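Cytochrome c (Pseudomonas aeruginosa, PDB 6RTE) acts as a dihydro-heme d1 dehydrogenase in heme d1 biosynthesis, joining a heme c domain to an eight-bladed beta-propeller. Local coordinates at residues A41-R44 against Q45-A49. Residues are numbered along the deposited sequence; the frame is centred on the assembly and turned at random.
Sequences ALYR and QHCQA. With HEC (heme c), chain C.
The carbonyl of Y43 takes two backbone hydrogen bonds at the end of helix 38-46, from C47 N at 2.7 Å and from Q48 N at 2.8 Å. The two donors reach Y43 O from opposite faces of its carbonyl plane; sharing one acceptor, they tie down the turn between this helix and helix 48-51. Immediately before it, the regular i to i+4 hydrogen bonds run from Q45 N to A41 O (3.1 Å) and from H46 N to L42 O (3.0 Å). L42 O also lies in the plane of the H46 ring, at its edge, 3.3 Å from H46 CD2.

C47, the first cysteine of the CXXCH heme-binding motif characteristic of c-type cytochromes, carries a thioether from SG to CAB of heme c. Its CB packs over one face of the Y43 ring, 3.4 Å from Y43 CD1, while SG stands oblique to that ring in a sulfur-aromatic contact, 45° off the normal. CG of Y43 is anti to its backbone N (chi1 179°), which carries the ring toward C47 and Q48, where CE2 meets Q48 CB; its hydroxyl is hydrogen-bonded to G52 O. Farther out, the side chains of R44 and Q48 lie side by side, pointing the same way, R44 CG touching Q48 OE1 at 3.3 Å, and the guanidinium makes a salt bridge with E40. Helix 98-109 packs against the end of helix 38-46 and the turn after it, L104 touching L42 and C47, and A100 touching L42.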
loop_
_atom_site.group_PDB
_atom_site.type_symbol
_atom_site.label_atom_id
_atom_site.label_comp_id
_atom_site.label_asym_id
_atom_site.label_seq_id
_atom_site.Cartn_x
_atom_site.Cartn_y
_atom_site.Cartn_z
ATOM N N ALA A 41 -17.567 -27.657 11.322
ATOM C CA ALA A 41 -17.579 -28.165 12.690
ATOM C C ALA A 41 -16.184 -28.143 13.290
ATOM O O ALA A 41 -15.991 -27.717 14.437
ATOM C CB ALA A 41 -18.165 -29.576 12.719
ATOM N N LEU A 42 -15.183 -28.601 12.525
ATOM C CA LEU A 42 -13.806 -28.485 12.984
ATOM C C LEU A 42 -13.452 -27.028 13.274
ATOM O O LEU A 42 -12.734 -26.737 14.238
ATOM C CB LEU A 42 -12.853 -29.073 11.946
ATOM C CG LEU A 42 -12.886 -30.601 11.783
ATOM C CD1 LEU A 42 -12.062 -31.054 10.583
ATOM C CD2 LEU A 42 -12.391 -31.294 13.043
ATOM N N TYR A 43 -13.961 -26.102 12.456
ATOM C CA TYR A 43 -13.616 -24.688 12.636
ATOM C C TYR A 43 -14.179 -24.150 13.950
ATOM O O TYR A 43 -13.461 -23.510 14.730
ATOM C CB TYR A 43 -14.120 -23.866 11.444
ATOM C CG TYR A 43 -13.807 -22.396 11.575
ATOM C CD1 TYR A 43 -12.606 -21.874 11.111
ATOM C CD2 TYR A 43 -14.702 -21.532 12.191
ATOM C CE1 TYR A 43 -12.313 -20.530 11.250
ATOM C CE2 TYR A 43 -14.414 -20.196 12.336
ATOM C CZ TYR A 43 -13.217 -19.701 11.863
ATOM O OH TYR A 43 -12.936 -18.371 12.015
ATOM N N ARG A 44 -15.460 -24.407 14.220
ATOM C CA ARG A 44 -16.054 -23.958 15.478
ATOM C C ARG A 44 -15.273 -24.482 16.678
ATOM O O ARG A 44 -14.948 -23.728 17.602
ATOM C CB ARG A 44 -17.513 -24.400 15.559
ATOM C CG ARG A 44 -18.490 -23.445 14.897
ATOM C CD ARG A 44 -19.920 -23.738 15.321
ATOM N NE ARG A 44 -20.414 -24.984 14.741
ATOM C CZ ARG A 44 -21.063 -25.071 13.583
ATOM N NH1 ARG A 44 -21.311 -23.980 12.866
ATOM N NH2 ARG A 44 -21.469 -26.253 13.141
ATOM N N GLN A 45 -14.947 -25.778 16.675
ATOM C CA GLN A 45 -14.302 -26.379 17.836
ATOM C C GLN A 45 -12.901 -25.822 18.058
ATOM O O GLN A 45 -12.528 -25.514 19.197
ATOM C CB GLN A 45 -14.253 -27.901 17.676
ATOM C CG GLN A 45 -13.433 -28.627 18.741
ATOM C CD GLN A 45 -13.969 -28.418 20.147
ATOM O OE1 GLN A 45 -15.137 -28.070 20.334
ATOM N NE2 GLN A 45 -13.116 -28.631 21.143
ATOM N N HIS A 46 -12.107 -25.687 16.989
ATOM C CA HIS A 46 -10.680 -25.437 17.131
ATOM C C HIS A 46 -10.227 -24.037 16.738
ATOM O O HIS A 46 -9.140 -23.626 17.151
ATOM C CB HIS A 46 -9.877 -26.438 16.281
ATOM C CG HIS A 46 -10.111 -27.868 16.650
ATOM N ND1 HIS A 46 -9.341 -28.530 17.582
ATOM C CD2 HIS A 46 -11.025 -28.764 16.211
ATOM C CE1 HIS A 46 -9.773 -29.771 17.702
ATOM N NE2 HIS A 46 -10.794 -29.938 16.880
ATOM N N CYS A 47 -11.009 -23.314 15.954
ATOM C CA CYS A 47 -10.510 -22.109 15.293
ATOM C C CYS A 47 -11.316 -20.863 15.613
ATOM O O CYS A 47 -10.736 -19.785 15.766
ATOM C CB CYS A 47 -10.511 -22.329 13.773
ATOM S SG CYS A 47 -9.918 -23.979 13.264
ATOM N N GLN A 48 -12.639 -20.991 15.724
ATOM C CA GLN A 48 -13.506 -19.831 15.868
ATOM C C GLN A 48 -13.127 -18.965 17.062
ATOM O O GLN A 48 -13.416 -17.760 17.062
ATOM C CB GLN A 48 -14.956 -20.289 15.988
ATOM C CG GLN A 48 -15.903 -19.209 16.459
ATOM C CD GLN A 48 -17.327 -19.477 16.040
ATOM O OE1 GLN A 48 -17.581 -20.288 15.149
ATOM N NE2 GLN A 48 -18.271 -18.794 16.677
ATOM N N ALA A 49 -12.483 -19.548 18.078
ATOM C CA ALA A 49 -12.133 -18.792 19.276
ATOM C C ALA A 49 -11.329 -17.547 18.930
ATOM O O ALA A 49 -11.533 -16.481 19.524
ATOM C CB ALA A 49 -11.344 -19.674 20.247
HETATM FE FE HEC C . -4.942 -19.390 13.342
HETATM C CHA HEC C . -2.900 -17.397 11.552
HETATM C CHB HEC C . -5.826 -21.113 10.490
HETATM C CHC HEC C . -6.771 -21.674 15.242
HETATM C CHD HEC C . -4.572 -17.462 16.085
HETATM N NA HEC C . -4.465 -19.296 11.408
HETATM C C1A HEC C . -3.588 -18.380 10.878
HETATM C C2A HEC C . -3.482 -18.590 9.481
HETATM C C3A HEC C . -4.296 -19.632 9.182
HETATM C C4A HEC C . -4.917 -20.071 10.378
HETATM C CMA HEC C . -4.508 -20.205 7.814
HETATM C CAA HEC C . -2.628 -17.801 8.513
HETATM C CBA HEC C . -3.436 -16.582 8.036
HETATM C CGA HEC C . -2.710 -15.613 7.135
HETATM O O1A HEC C . -3.263 -14.527 6.828
HETATM O O2A HEC C . -1.579 -15.861 6.702
HETATM N NB HEC C . -6.098 -21.091 12.926
HETATM C C1B HEC C . -6.318 -21.595 11.715
HETATM C C2B HEC C . -7.157 -22.743 11.823
HETATM C C3B HEC C . -7.433 -22.933 13.149
HETATM C C4B HEC C . -6.729 -21.837 13.850
HETATM C CMB HEC C . -7.631 -23.582 10.674
HETATM C CAB HEC C . -8.214 -23.977 13.873
HETATM C CBB HEC C . -7.938 -25.345 13.250
HETATM N NC HEC C . -5.570 -19.566 15.325
HETATM C C1C HEC C . -6.301 -20.545 15.906
HETATM C C2C HEC C . -6.483 -20.225 17.268
HETATM C C3C HEC C . -5.838 -19.021 17.518
HETATM C C4C HEC C . -5.283 -18.613 16.269
HETATM C CMC HEC C . -7.248 -21.088 18.228
HETATM C CAC HEC C . -5.724 -18.187 18.733
HETATM C CBC HEC C . -4.930 -18.682 19.936
HETATM N ND HEC C . -3.968 -17.809 13.730
HETATM C C1D HEC C . -3.926 -17.154 14.892
HETATM C C2D HEC C . -3.057 -15.974 14.788
HETATM C C3D HEC C . -2.584 -15.949 13.538
HETATM C C4D HEC C . -3.182 -17.114 12.876
HETATM C CMD HEC C . -2.752 -14.985 15.882
HETATM C CAD HEC C . -1.660 -14.917 12.941
HETATM C CBD HEC C . -0.192 -15.286 13.174
HETATM C CGD HEC C . 0.768 -14.281 12.580
HETATM O O1D HEC C . 1.071 -13.269 13.229
HETATM O O2D HEC C . 1.271 -14.442 11.459
#